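Local coordinates for protein copper-containing nitrite reductase (Hyphomicrobium denitrificans 1NES1, PDB 6TFO) that probably reduces nitrite to nitric oxide, drawing electrons from a cytochrome c and passing them through bound copper ions, at residues V31-T36 against N71-E76; G111-Y116 against G129-V134; E301-K306 against E324-F329; A139-T144 against L180-T185. All blocks are in the same frame, centred on the assembly; numbering follows the deposited sequence.

Contact 1. Residues V31-T36 against N71-E76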
loop_
_atom_site.group_PDB
_atom_site.type_symbol
_atom_site.label_atom_id
_atom_site.label_comp_id
_atom_site.label_asym_id
_atom_site.label_seq_id
_atom_site.Cartn_x
_atom_site.Cartn_y
_atom_site.Cartn_z
ATOM N N VAL C 31 22.090 -1.662 -24.868
ATOM C CA VAL C 31 21.672 -2.209 -23.539
ATOM C C VAL C 31 20.164 -2.542 -23.531
ATOM O O VAL C 31 19.342 -1.776 -24.064
ATOM C CB VAL C 31 22.091 -1.320 -22.348
ATOM C CG1 VAL C 31 23.266 -0.431 -22.697
ATOM C CG2 VAL C 31 20.940 -0.520 -21.771
ATOM N N PHE C 32 19.847 -3.681 -22.931
ATOM C CA PHE C 32 18.483 -4.189 -22.653
ATOM C C PHE C 32 18.432 -4.582 -21.173
ATOM O O PHE C 32 19.351 -5.312 -20.719
ATOM C CB PHE C 32 18.175 -5.390 -23.553
ATOM C CG PHE C 32 18.249 -5.098 -25.030
ATOM C CD1 PHE C 32 17.280 -4.328 -25.658
ATOM C CD2 PHE C 32 19.284 -5.606 -25.803
ATOM C CE1 PHE C 32 17.332 -4.085 -27.025
ATOM C CE2 PHE C 32 19.350 -5.339 -27.162
ATOM C CZ PHE C 32 18.380 -4.565 -27.765
ATOM N N THR C 33 17.408 -4.119 -20.462
ATOM C CA THR C 33 17.100 -4.544 -19.068
ATOM C C THR C 33 15.880 -5.489 -19.068
ATOM O O THR C 33 14.825 -5.134 -19.644
ATOM C CB THR C 33 16.925 -3.310 -18.172
ATOM O OG1 THR C 33 18.068 -2.478 -18.363
ATOM C CG2 THR C 33 16.810 -3.662 -16.708
ATOM N N LEU C 34 16.027 -6.673 -18.475
ATOM C CA LEU C 34 14.925 -7.655 -18.325
ATOM C C LEU C 34 14.660 -7.857 -16.836
ATOM O O LEU C 34 15.633 -8.088 -16.096
ATOM C CB LEU C 34 15.305 -8.982 -18.978
ATOM C CG LEU C 34 15.640 -8.934 -20.465
ATOM C CD1 LEU C 34 15.927 -10.352 -20.973
ATOM C CD2 LEU C 34 14.529 -8.295 -21.286
ATOM N N ARG C 35 13.386 -7.764 -16.441
ATOM C CA ARG C 35 12.880 -8.151 -15.099
ATOM C C ARG C 35 12.109 -9.469 -15.266
ATOM O O ARG C 35 11.262 -9.556 -16.173
ATOM C CB ARG C 35 12.059 -7.004 -14.503
ATOM C CG ARG C 35 11.490 -7.285 -13.122
ATOM C CD ARG C 35 10.901 -6.052 -12.456
ATOM N NE ARG C 35 11.977 -5.337 -11.780
ATOM C CZ ARG C 35 12.424 -4.112 -12.075
ATOM N NH1 ARG C 35 11.855 -3.375 -13.021
ATOM N NH2 ARG C 35 13.430 -3.616 -11.376
ATOM N N THR C 36 12.421 -10.474 -14.452
ATOM C CA THR C 36 11.644 -11.731 -14.399
ATOM C C THR C 36 10.295 -11.422 -13.737
ATOM O O THR C 36 10.241 -10.519 -12.892
ATOM C CB THR C 36 12.395 -12.839 -13.657
ATOM O OG1 THR C 36 12.486 -12.449 -12.287
ATOM C CG2 THR C 36 13.765 -13.092 -14.234
ATOM N N ASN C 71 21.029 -6.595 -18.902
ATOM C CA ASN C 71 20.902 -6.522 -17.421
ATOM C C ASN C 71 19.706 -7.374 -16.982
ATOM O O ASN C 71 18.557 -6.991 -17.315
ATOM C CB ASN C 71 20.716 -5.080 -16.961
ATOM C CG ASN C 71 21.769 -4.156 -17.529
ATOM O OD1 ASN C 71 22.965 -4.444 -17.460
ATOM N ND2 ASN C 71 21.325 -3.052 -18.112
ATOM N N LEU C 72 19.944 -8.491 -16.289
ATOM C CA LEU C 72 18.850 -9.324 -15.716
ATOM C C LEU C 72 18.598 -8.907 -14.268
ATOM O O LEU C 72 19.554 -8.927 -13.483
ATOM C CB LEU C 72 19.199 -10.812 -15.776
ATOM C CG LEU C 72 18.077 -11.754 -15.338
ATOM C CD1 LEU C 72 16.832 -11.546 -16.191
ATOM C CD2 LEU C 72 18.525 -13.202 -15.400
ATOM N N ILE C 73 17.343 -8.581 -13.946
ATOM C CA ILE C 73 16.881 -8.221 -12.576
ATOM C C ILE C 73 15.748 -9.177 -12.189
ATOM O O ILE C 73 14.741 -9.265 -12.937
ATOM C CB ILE C 73 16.430 -6.755 -12.526
ATOM C CG1 ILE C 73 17.481 -5.838 -13.152
ATOM C CG2 ILE C 73 16.074 -6.356 -11.099
ATOM C CD1 ILE C 73 17.101 -4.380 -13.170
ATOM N N ASN C 74 15.912 -9.850 -11.051
ATOM C CA ASN C 74 14.911 -10.766 -10.454
ATOM C C ASN C 74 13.701 -9.948 -9.975
ATOM O O ASN C 74 13.885 -9.074 -9.121
ATOM C CB ASN C 74 15.555 -11.548 -9.320
ATOM C CG ASN C 74 14.697 -12.692 -8.846
ATOM O OD1 ASN C 74 13.497 -12.515 -8.660
ATOM N ND2 ASN C 74 15.311 -13.848 -8.633
ATOM N N GLY C 75 12.512 -10.219 -10.515
ATOM C CA GLY C 75 11.257 -9.511 -10.172
ATOM C C GLY C 75 10.522 -10.172 -9.008
ATOM O O GLY C 75 10.217 -9.461 -8.025
ATOM N N GLU C 76 10.279 -11.487 -9.082
ATOM C CA GLU C 76 9.282 -12.185 -8.219
ATOM C C GLU C 76 9.932 -13.140 -7.199
ATOM O O GLU C 76 9.267 -13.463 -6.230
ATOM C CB GLU C 76 8.255 -12.883 -9.104
ATOM C CG GLU C 76 8.652 -14.285 -9.543
ATOM C CD GLU C 76 9.959 -14.370 -10.313
ATOM O OE1 GLU C 76 10.160 -13.540 -11.237
ATOM O OE2 GLU C 76 10.770 -15.253 -9.967
#

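Contact 2. Residues G111-Y116 against G129-V134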
loop_
_atom_site.group_PDB
_atom_site.type_symbol
_atom_site.label_atom_id
_atom_site.label_comp_id
_atom_site.label_asym_id
_atom_site.label_seq_id
_atom_site.Cartn_x
_atom_site.Cartn_y
_atom_site.Cartn_z
ATOM N N GLY C 111 20.884 -13.369 -37.557
ATOM C CA GLY C 111 19.840 -14.403 -37.404
ATOM C C GLY C 111 19.017 -14.206 -36.147
ATOM O O GLY C 111 19.019 -13.078 -35.577
ATOM N N GLN C 112 18.304 -15.256 -35.739
ATOM C CA GLN C 112 17.427 -15.230 -34.540
ATOM C C GLN C 112 17.926 -16.277 -33.551
ATOM O O GLN C 112 18.205 -17.386 -33.973
ATOM C CB GLN C 112 15.968 -15.464 -34.919
ATOM C CG GLN C 112 15.494 -14.570 -36.052
ATOM C CD GLN C 112 14.067 -14.123 -35.867
ATOM O OE1 GLN C 112 13.626 -13.179 -36.504
ATOM N NE2 GLN C 112 13.348 -14.775 -34.970
ATOM N N PHE C 113 18.035 -15.901 -32.283
ATOM C CA PHE C 113 18.673 -16.704 -31.213
ATOM C C PHE C 113 17.808 -16.591 -29.966
ATOM O O PHE C 113 17.440 -15.464 -29.626
ATOM C CB PHE C 113 20.107 -16.220 -30.950
ATOM C CG PHE C 113 20.954 -16.119 -32.194
ATOM C CD1 PHE C 113 21.639 -17.222 -32.689
ATOM C CD2 PHE C 113 21.039 -14.927 -32.891
ATOM C CE1 PHE C 113 22.407 -17.123 -33.842
ATOM C CE2 PHE C 113 21.813 -14.829 -34.042
ATOM C CZ PHE C 113 22.480 -15.926 -34.530
ATOM N N ASP C 114 17.473 -17.723 -29.346
ATOM C CA ASP C 114 16.668 -17.762 -28.104
ATOM C C ASP C 114 17.537 -17.282 -26.954
ATOM O O ASP C 114 18.655 -17.798 -26.804
ATOM C CB ASP C 114 16.112 -19.156 -27.820
ATOM C CG ASP C 114 14.888 -19.506 -28.655
ATOM O OD1 ASP C 114 14.426 -18.640 -29.430
ATOM O OD2 ASP C 114 14.419 -20.648 -28.529
ATOM N N TYR C 115 17.032 -16.309 -26.205
ATOM C CA TYR C 115 17.427 -16.092 -24.798
ATOM C C TYR C 115 16.394 -16.803 -23.931
ATOM O O TYR C 115 15.184 -16.653 -24.199
ATOM C CB TYR C 115 17.580 -14.603 -24.500
ATOM C CG TYR C 115 16.335 -13.754 -24.454
ATOM C CD1 TYR C 115 15.655 -13.558 -23.259
ATOM C CD2 TYR C 115 15.929 -13.037 -25.561
ATOM C CE1 TYR C 115 14.553 -12.726 -23.184
ATOM C CE2 TYR C 115 14.822 -12.207 -25.508
ATOM C CZ TYR C 115 14.130 -12.056 -24.317
ATOM O OH TYR C 115 13.048 -11.227 -24.242
ATOM N N TYR C 116 16.856 -17.554 -22.935
ATOM C CA TYR C 116 15.988 -18.402 -22.092
ATOM C C TYR C 116 16.609 -18.596 -20.709
ATOM O O TYR C 116 17.812 -18.378 -20.526
ATOM C CB TYR C 116 15.765 -19.739 -22.796
ATOM C CG TYR C 116 16.992 -20.599 -22.853
ATOM C CD1 TYR C 116 17.289 -21.469 -21.820
ATOM C CD2 TYR C 116 17.873 -20.521 -23.922
ATOM C CE1 TYR C 116 18.429 -22.255 -21.848
ATOM C CE2 TYR C 116 19.013 -21.310 -23.969
ATOM C CZ TYR C 116 19.301 -22.171 -22.922
ATOM O OH TYR C 116 20.420 -22.947 -22.949
ATOM N N GLY C 129 12.668 -15.674 -25.037
ATOM C CA GLY C 129 12.448 -14.656 -26.082
ATOM C C GLY C 129 13.478 -14.807 -27.179
ATOM O O GLY C 129 14.363 -15.710 -27.059
ATOM N N VAL C 130 13.403 -13.966 -28.209
ATOM C CA VAL C 130 14.381 -14.033 -29.331
ATOM C C VAL C 130 15.235 -12.758 -29.322
ATOM O O VAL C 130 14.699 -11.628 -29.098
ATOM C CB VAL C 130 13.711 -14.343 -30.687
ATOM C CG1 VAL C 130 12.333 -14.978 -30.511
ATOM C CG2 VAL C 130 13.629 -13.141 -31.607
ATOM N N LEU C 131 16.542 -12.968 -29.469
ATOM C CA LEU C 131 17.530 -11.962 -29.919
ATOM C C LEU C 131 17.513 -11.958 -31.444
ATOM O O LEU C 131 17.773 -13.016 -32.023
ATOM C CB LEU C 131 18.904 -12.372 -29.387
ATOM C CG LEU C 131 20.065 -11.476 -29.803
ATOM C CD1 LEU C 131 20.015 -10.138 -29.066
ATOM C CD2 LEU C 131 21.399 -12.175 -29.548
ATOM N N GLN C 132 17.194 -10.832 -32.078
ATOM C CA GLN C 132 17.302 -10.720 -33.557
ATOM C C GLN C 132 18.500 -9.848 -33.912
ATOM O O GLN C 132 18.462 -8.637 -33.593
ATOM C CB GLN C 132 16.047 -10.173 -34.228
ATOM C CG GLN C 132 15.802 -10.908 -35.536
ATOM C CD GLN C 132 14.900 -10.192 -36.499
ATOM O OE1 GLN C 132 14.245 -9.202 -36.164
ATOM N NE2 GLN C 132 14.876 -10.717 -37.716
ATOM N N VAL C 133 19.498 -10.467 -34.549
ATOM C CA VAL C 133 20.721 -9.813 -35.096
ATOM C C VAL C 133 20.518 -9.600 -36.603
ATOM O O VAL C 133 20.479 -10.593 -37.354
ATOM C CB VAL C 133 21.971 -10.654 -34.796
ATOM C CG1 VAL C 133 23.234 -9.921 -35.193
ATOM C CG2 VAL C 133 22.028 -11.078 -33.334
ATOM N N VAL C 134 20.396 -8.334 -37.001
ATOM C CA VAL C 134 20.001 -7.864 -38.357
ATOM C C VAL C 134 21.243 -7.337 -39.058
ATOM O O VAL C 134 22.097 -6.711 -38.430
ATOM C CB VAL C 134 18.918 -6.782 -38.221
ATOM C CG1 VAL C 134 18.970 -5.742 -39.326
ATOM C CG2 VAL C 134 17.538 -7.413 -38.120
#

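Contact 3. Residues E301-K306 against E324-F329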
loop_
_atom_site.group_PDB
_atom_site.type_symbol
_atom_site.label_atom_id
_atom_site.label_comp_id
_atom_site.label_asym_id
_atom_site.label_seq_id
_atom_site.Cartn_x
_atom_site.Cartn_y
_atom_site.Cartn_z
ATOM N N GLU C 301 24.049 17.706 -15.298
ATOM C CA GLU C 301 23.017 16.708 -14.936
ATOM C C GLU C 301 21.627 17.250 -15.311
ATOM O O GLU C 301 21.401 18.471 -15.268
ATOM C CB GLU C 301 23.085 16.362 -13.440
ATOM C CG GLU C 301 24.487 16.234 -12.844
ATOM C CD GLU C 301 24.910 17.356 -11.913
ATOM O OE1 GLU C 301 24.027 17.947 -11.240
ATOM O OE2 GLU C 301 26.126 17.625 -11.827
ATOM N N ILE C 302 20.715 16.349 -15.652
ATOM C CA ILE C 302 19.278 16.656 -15.865
ATOM C C ILE C 302 18.470 15.699 -14.974
ATOM O O ILE C 302 18.821 14.502 -14.878
ATOM C CB ILE C 302 18.935 16.611 -17.375
ATOM C CG1 ILE C 302 19.541 17.816 -18.100
ATOM C CG2 ILE C 302 17.434 16.514 -17.602
ATOM C CD1 ILE C 302 19.302 17.840 -19.586
ATOM N N TYR C 303 17.462 16.255 -14.308
ATOM C CA TYR C 303 16.650 15.615 -13.242
ATOM C C TYR C 303 15.224 15.441 -13.776
ATOM O O TYR C 303 14.411 16.371 -13.685
ATOM C CB TYR C 303 16.690 16.479 -11.976
ATOM C CG TYR C 303 18.056 16.664 -11.382
ATOM C CD1 TYR C 303 18.957 17.569 -11.926
ATOM C CD2 TYR C 303 18.463 15.920 -10.286
ATOM C CE1 TYR C 303 20.227 17.745 -11.383
ATOM C CE2 TYR C 303 19.725 16.085 -9.729
ATOM C CZ TYR C 303 20.614 16.995 -10.279
ATOM O OH TYR C 303 21.865 17.154 -9.750
ATOM N N THR C 304 14.935 14.284 -14.365
ATOM C CA THR C 304 13.637 14.007 -15.023
ATOM C C THR C 304 12.753 13.145 -14.125
ATOM O O THR C 304 13.298 12.292 -13.378
ATOM C CB THR C 304 13.836 13.344 -16.387
ATOM O OG1 THR C 304 14.600 12.148 -16.210
ATOM C CG2 THR C 304 14.523 14.262 -17.373
ATOM N N VAL C 305 11.437 13.358 -14.244
ATOM C CA VAL C 305 10.363 12.549 -13.601
ATOM C C VAL C 305 10.604 11.076 -13.945
ATOM O O VAL C 305 10.648 10.269 -13.008
ATOM C CB VAL C 305 8.964 13.021 -14.041
ATOM C CG1 VAL C 305 7.866 12.063 -13.589
ATOM C CG2 VAL C 305 8.657 14.438 -13.561
ATOM N N LYS C 306 10.780 10.757 -15.231
ATOM C CA LYS C 306 10.917 9.364 -15.740
ATOM C C LYS C 306 12.388 8.982 -15.832
ATOM O O LYS C 306 13.245 9.823 -16.099
ATOM C CB LYS C 306 10.296 9.179 -17.132
ATOM C CG LYS C 306 8.812 9.500 -17.274
ATOM C CD LYS C 306 7.915 8.627 -16.431
ATOM C CE LYS C 306 6.447 8.930 -16.636
ATOM N NZ LYS C 306 5.612 7.776 -16.236
ATOM N N GLU C 324 19.503 15.812 -5.349
ATOM C CA GLU C 324 20.724 15.452 -6.121
ATOM C C GLU C 324 20.609 13.996 -6.588
ATOM O O GLU C 324 21.542 13.207 -6.329
ATOM C CB GLU C 324 21.987 15.669 -5.273
ATOM C CG GLU C 324 22.071 17.054 -4.653
ATOM C CD GLU C 324 23.366 17.370 -3.934
ATOM O OE1 GLU C 324 24.341 16.636 -4.107
ATOM O OE2 GLU C 324 23.385 18.349 -3.199
ATOM N N LYS C 325 19.496 13.657 -7.241
ATOM C CA LYS C 325 19.246 12.302 -7.800
ATOM C C LYS C 325 18.915 12.457 -9.277
ATOM O O LYS C 325 17.777 12.289 -9.683
ATOM C CB LYS C 325 18.091 11.587 -7.085
ATOM C CG LYS C 325 18.059 11.626 -5.561
ATOM C CD LYS C 325 18.100 10.274 -4.829
ATOM C CE LYS C 325 19.495 9.912 -4.353
ATOM N NZ LYS C 325 20.115 10.999 -3.546
ATOM N N PRO C 326 19.891 12.805 -10.132
ATOM C CA PRO C 326 19.608 13.038 -11.539
ATOM C C PRO C 326 19.430 11.727 -12.310
ATOM O O PRO C 326 19.796 10.669 -11.813
ATOM C CB PRO C 326 20.877 13.744 -12.013
ATOM C CG PRO C 326 21.955 13.112 -11.169
ATOM C CD PRO C 326 21.315 12.968 -9.807
ATOM N N GLU C 327 18.873 11.836 -13.511
ATOM C CA GLU C 327 18.641 10.686 -14.419
ATOM C C GLU C 327 19.642 10.752 -15.563
ATOM O O GLU C 327 20.047 9.693 -16.041
ATOM C CB GLU C 327 17.212 10.711 -14.962
ATOM C CG GLU C 327 16.143 10.385 -13.921
ATOM C CD GLU C 327 16.294 9.023 -13.275
ATOM O OE1 GLU C 327 16.869 8.092 -13.926
ATOM O OE2 GLU C 327 15.862 8.922 -12.114
ATOM N N TYR C 328 19.997 11.967 -15.983
ATOM C CA TYR C 328 20.923 12.212 -17.117
ATOM C C TYR C 328 22.196 12.904 -16.611
ATOM O O TYR C 328 22.103 13.910 -15.880
ATOM C CB TYR C 328 20.221 13.018 -18.208
ATOM C CG TYR C 328 19.075 12.292 -18.870
ATOM C CD1 TYR C 328 17.824 12.224 -18.273
ATOM C CD2 TYR C 328 19.243 11.690 -20.107
ATOM C CE1 TYR C 328 16.771 11.570 -18.884
ATOM C CE2 TYR C 328 18.200 11.027 -20.735
ATOM C CZ TYR C 328 16.965 10.959 -20.116
ATOM O OH TYR C 328 15.928 10.325 -20.732
ATOM N N PHE C 329 23.348 12.321 -16.964
ATOM C CA PHE C 329 24.704 12.916 -16.864
ATOM C C PHE C 329 25.194 13.155 -18.294
ATOM O O PHE C 329 25.347 12.139 -19.027
ATOM C CB PHE C 329 25.637 11.962 -16.121
ATOM C CG PHE C 329 25.517 12.008 -14.625
ATOM C CD1 PHE C 329 26.177 12.977 -13.894
ATOM C CD2 PHE C 329 24.730 11.094 -13.950
ATOM C CE1 PHE C 329 26.070 13.015 -12.510
ATOM C CE2 PHE C 329 24.617 11.143 -12.570
ATOM C CZ PHE C 329 25.293 12.098 -11.856
#

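Contact 4. Residues A139-T144 against L180-T185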
loop_
_atom_site.group_PDB
_atom_site.type_symbol
_atom_site.label_atom_id
_atom_site.label_comp_id
_atom_site.label_asym_id
_atom_site.label_seq_id
_atom_site.Cartn_x
_atom_site.Cartn_y
_atom_site.Cartn_z
ATOM N N ALA C 139 20.099 2.614 -38.066
ATOM C CA ALA C 139 19.695 3.998 -38.443
ATOM C C ALA C 139 19.527 4.852 -37.173
ATOM O O ALA C 139 19.246 4.281 -36.112
ATOM C CB ALA C 139 18.425 3.975 -39.266
ATOM N N GLU C 140 19.770 6.160 -37.253
ATOM C CA GLU C 140 19.480 7.099 -36.134
ATOM C C GLU C 140 18.036 7.572 -36.289
ATOM O O GLU C 140 17.607 7.737 -37.430
ATOM C CB GLU C 140 20.458 8.275 -36.090
ATOM C CG GLU C 140 20.913 8.568 -34.678
ATOM C CD GLU C 140 21.914 9.698 -34.547
ATOM O OE1 GLU C 140 22.754 9.862 -35.455
ATOM O OE2 GLU C 140 21.854 10.398 -33.522
ATOM N N MET C 141 17.312 7.742 -35.188
ATOM C CA MET C 141 15.904 8.202 -35.226
ATOM C C MET C 141 15.872 9.674 -35.630
ATOM O O MET C 141 16.481 10.494 -34.966
ATOM C CB MET C 141 15.220 8.019 -33.866
ATOM C CG MET C 141 14.331 6.786 -33.817
ATOM S SD MET C 141 12.940 6.916 -34.980
ATOM C CE MET C 141 11.738 7.758 -33.945
ATOM N N PRO C 142 15.199 10.066 -36.734
ATOM C CA PRO C 142 15.050 11.486 -37.059
ATOM C C PRO C 142 14.597 12.300 -35.834
ATOM O O PRO C 142 13.671 11.939 -35.213
ATOM C CB PRO C 142 14.006 11.539 -38.191
ATOM C CG PRO C 142 13.598 10.089 -38.465
ATOM C CD PRO C 142 14.579 9.191 -37.739
ATOM N N SER C 143 15.293 13.376 -35.511
ATOM C CA SER C 143 15.028 14.190 -34.301
ATOM C C SER C 143 13.724 14.970 -34.484
ATOM O O SER C 143 13.295 15.173 -35.609
ATOM C CB SER C 143 16.185 15.090 -33.969
ATOM O OG SER C 143 16.212 16.196 -34.834
ATOM N N THR C 144 13.133 15.380 -33.371
ATOM C CA THR C 144 11.817 16.048 -33.243
ATOM C C THR C 144 12.033 17.497 -32.823
ATOM O O THR C 144 11.233 18.345 -33.237
ATOM C CB THR C 144 11.019 15.300 -32.169
ATOM O OG1 THR C 144 10.420 14.231 -32.890
ATOM C CG2 THR C 144 9.982 16.117 -31.424
ATOM N N LEU C 180 17.168 15.555 -26.172
ATOM C CA LEU C 180 17.929 15.038 -25.001
ATOM C C LEU C 180 18.522 13.669 -25.359
ATOM O O LEU C 180 19.680 13.404 -25.002
ATOM C CB LEU C 180 16.991 14.958 -23.793
ATOM C CG LEU C 180 17.504 14.210 -22.558
ATOM C CD1 LEU C 180 18.831 14.781 -22.082
ATOM C CD2 LEU C 180 16.484 14.277 -21.428
ATOM N N ASP C 181 17.759 12.830 -26.052
ATOM C CA ASP C 181 18.205 11.488 -26.509
ATOM C C ASP C 181 17.489 11.218 -27.831
ATOM O O ASP C 181 16.679 12.072 -28.242
ATOM C CB ASP C 181 17.945 10.455 -25.402
ATOM C CG ASP C 181 18.744 9.162 -25.435
ATOM O OD1 ASP C 181 19.285 8.821 -26.508
ATOM O OD2 ASP C 181 18.806 8.502 -24.368
ATOM N N ASP C 182 17.787 10.079 -28.454
ATOM C CA ASP C 182 17.300 9.549 -29.749
ATOM C C ASP C 182 15.790 9.805 -29.979
ATOM O O ASP C 182 15.410 10.229 -31.105
ATOM C CB ASP C 182 17.658 8.061 -29.726
ATOM C CG ASP C 182 17.776 7.378 -31.068
ATOM O OD1 ASP C 182 17.960 8.075 -32.089
ATOM O OD2 ASP C 182 17.661 6.147 -31.073
ATOM N N LYS C 183 14.947 9.500 -28.986
ATOM C CA LYS C 183 13.455 9.592 -29.076
ATOM C C LYS C 183 12.888 10.338 -27.865
ATOM O O LYS C 183 11.697 10.131 -27.521
ATOM C CB LYS C 183 12.806 8.206 -29.091
ATOM C CG LYS C 183 13.242 7.266 -30.207
ATOM C CD LYS C 183 12.872 5.819 -29.919
ATOM C CE LYS C 183 13.427 4.853 -30.944
ATOM N NZ LYS C 183 12.561 3.658 -31.061
ATOM N N THR C 184 13.701 11.173 -27.218
ATOM C CA THR C 184 13.297 11.855 -25.962
ATOM C C THR C 184 13.722 13.319 -26.020
ATOM O O THR C 184 14.821 13.622 -26.516
ATOM C CB THR C 184 13.692 11.057 -24.706
ATOM O OG1 THR C 184 14.219 11.902 -23.691
ATOM C CG2 THR C 184 14.656 9.933 -24.988
ATOM N N THR C 185 12.814 14.191 -25.583
ATOM C CA THR C 185 12.973 15.666 -25.630
ATOM C C THR C 185 12.905 16.201 -24.201
ATOM O O THR C 185 12.640 15.413 -23.281
ATOM C CB THR C 185 11.953 16.281 -26.595
ATOM O OG1 THR C 185 10.652 16.128 -26.038
ATOM C CG2 THR C 185 12.001 15.647 -27.968
#

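Contact 1. Residues V31-T36 against N71-E76
The carboxylate of Glu-76 receives the hydroxyl of Thr-36: OG1 donates to OE1 over 2.8 Å, on the syn side and 20° out of the carboxylate plane. The guanidinium of Arg-35 has Ile-73 CG2 3.8 Å from NH2, in an oblique approach, while its weak, long ion pair is with Glu-319 of a second subunit. The Asn-71 amide turns ND2 to Thr-33 OG1 in a nearly straight but weak bond of 3.3 Å, and OD1 is taken by Thr-102 OG1 and Gln-69 NE2.

Thr-36 is the pivot. With OG1 set between its backbone N and carbonyl carbon (chi1 67°), the hydroxyl also accepts from Gly-75 N at 2.8 Å, so this small buried polar group acts both as hydrogen-bond donor and as acceptor. Its methyl, CG2, lies 4.0 Å from Leu-72 CD1. Glycine suits position 75, because Gly-75 CA lies 3.1 Å from Thr-36 O and a side chain would point into that oxygen. Glu-76 spends OE2 on Ala-78 N and on NE2 of the copper ligand His-80, so Thr-36 is a partner of a residue that holds this ligand in place.

The backbones of these groups belong to two parallel strands. The amides of Leu-34 and Thr-36 alternate with those of Asn-71 and Ile-73 as donors, while Thr-33 CG2 packs at 3.6 Å on Ile-73 CD1. Such parallel pairing of strands 30-39 and 67-73 in a beta sandwich is characteristic of the cupredoxin fold, here leading directly to the type 1 copper site.

Contact 2. Residues G111-Y116 against G129-V134
Tyr-115 lays its ring over Gly-129 in the antiparallel beta hairpin of strands 111-116 and 128-134, whose connecting loop carries the copper ligands Cys-117, His-122 and Met-127 of a cupredoxin domain. From CB the side chain leaves with CG between the backbone N and the carbonyl carbon (chi1 70°), which folds the ring back across the neighbouring strand. CG passes 3.8 Å from Gly-129 O. One step on, CD2 is 3.4 Å from Gly-129 C, and CE2 is 3.5 Å from Gly-129 CA. That CA sits over the ring face 3.7 Å from the centroid, a CH-pi contact 23° off the normal, while Leu-131 N lies at the ring edge. CZ still covers Gly-129 CA, at 3.6 Å, and beyond it OH bonds to Pro-58 O, which fixes the far end of the ring. Glycine suits position 129 because the ring occupies the side where a CB would project.

Three hydrogen-bonded pairs, Gly-111 with Val-133, Phe-113 with Leu-131 and Tyr-115 with Gly-129, hold the backbones in register. Phe-113 lies on the same face of the sheet as Tyr-115, and its CE2 meets Val-133 CG2 at 3.8 Å; Tyr-87 meets the same phenyl edge-to-face, and Ile-84 packs on it too. Asp-114 is on the other face of the sheet, salt-bridged through OD2 to Arg-123.

That second face also carries two long, flexible glutamines, suited to its more exposed surroundings. Their amide planes are turned 66° apart, and although Gln-112 OE1 stands 3.0 Å from Gln-132 NE2, the angle is too poor for a hydrogen bond.

Contact 3. Residues E301-K306 against E324-F329
Tyr-303 and Pro-326 make the tight side of this contact, lying side by side and pointing the same way. Pro-326 CB sits over one face of the phenol ring, 3.6 Å from the centroid in a CH-pi contact, and the edge of the ring meets Lys-325 N. The compact, rigid proline ring, with its C-H groups, suits a place against an aromatic face. Tyr-303 OH donates to Glu-301 OE1 over 2.7 Å, and the buried Glu-301 carboxylate also accepts from the amides of Asn-362 and Phe-363, which account for both of its oxygens. Glu-301 CG touches Phe-329 CE1 at 3.6 Å.

Next to it, Ile-302 CB packs on Tyr-328 CB at 3.9 Å. The ring of Tyr-328 turns its edge to Thr-304 OG1, 3.5 Å from CE1; that hydroxyl, set by a chi1 of 57°, donates to Lys-306 O, two residues on in its own chain.

The outer side is looser. Glu-327 offers aliphatic carbons to Thr-304 and sends its carboxylate to Lys-320, while Lys-306 and Lys-325 are exposed, long and charged, and suit solvent. Glu-324 ends helix 318-323 in a Schellman motif and is salt-bridged to Arg-423 of a fourth subunit.

Ile-302 O accepts from both Glu-327 N and Tyr-328 N, each at 3.0 Å: a classic beta bulge where edge strand 328-331 joins strand 293-302 in a cupredoxin-type sheet.

Contact 4. Residues A139-T144 against L180-T185
Met-141 and Asp-182 make the single hydrogen bond between these segments: the amide N of Met-141 donates to Asp-182 OD1 over 3.2 Å, reaching the oxygen on its syn side and 18° out of the carboxylate plane. The same OD1 lies 3.3 Å from Met-141 CB, so the carboxylate sits close against the chain. The methionine, bent at chi2 and chi3, crosses Lys-183 at about a right angle and brings CG to 3.6 Å from the lysine CE. A flexible thioether chain suits such a place, since it can follow the aliphatic part of a lysine. Farther along, the methyls of Thr-144 and Thr-185 meet, CG2 to CG2, at 4.0 Å.

The next shell sets these groups. Asp-182 CG is anti to its backbone N (chi1 -157°), which places OD1 beside the Met-141 amide, while Asp-182 N is itself held by Asp-181 OD1 at 2.8 Å. Asp-182 and Lys-183 are the central residues of a type I turn from Asp-181 to Thr-184. The extended Lys-183 chain ends in a salt bridge to Asp-51, on the N-terminal cupredoxin domain. Glu-140 OE2 is salt-bridged to Arg-340 NE, which probably tempers its like charge near Asp-182, and Thr-144 N is fixed by Gln-179 OE1.

Leu-180 and Asp-181 both face Thr-184, forming a classic beta bulge at the turn. The whole is a surface contact in which the irregular linker leaving the N-terminal cupredoxin domain lies along the tip of the beta hairpin of strands 166-181 and 184-191, in the next cupredoxin domain of the chain.

In the fold
Contacts 1 and 2 belong to the N-terminal cupredoxin domain and meet where Leu-34 CD1 lies 3.5 Å from Tyr-115 CE1, across the two sheets of its sandwich. They approach the type 1 copper there differently: the Thr-36 side chain is about 6 Å from the metal, that of Tyr-115 about 10 Å. Contact 4 follows contact 2 along the chain, with their centres about 25 Å apart. It in turn touches contact 3, where Tyr-328 CZ packs 3.6 Å from Leu-180 CD2, joining the second domain to the third. Contact 3 comes no nearer a bound copper than about 13 Å, measured from the Glu-301 side chain, and contact 4 is remote from the copper-binding residues.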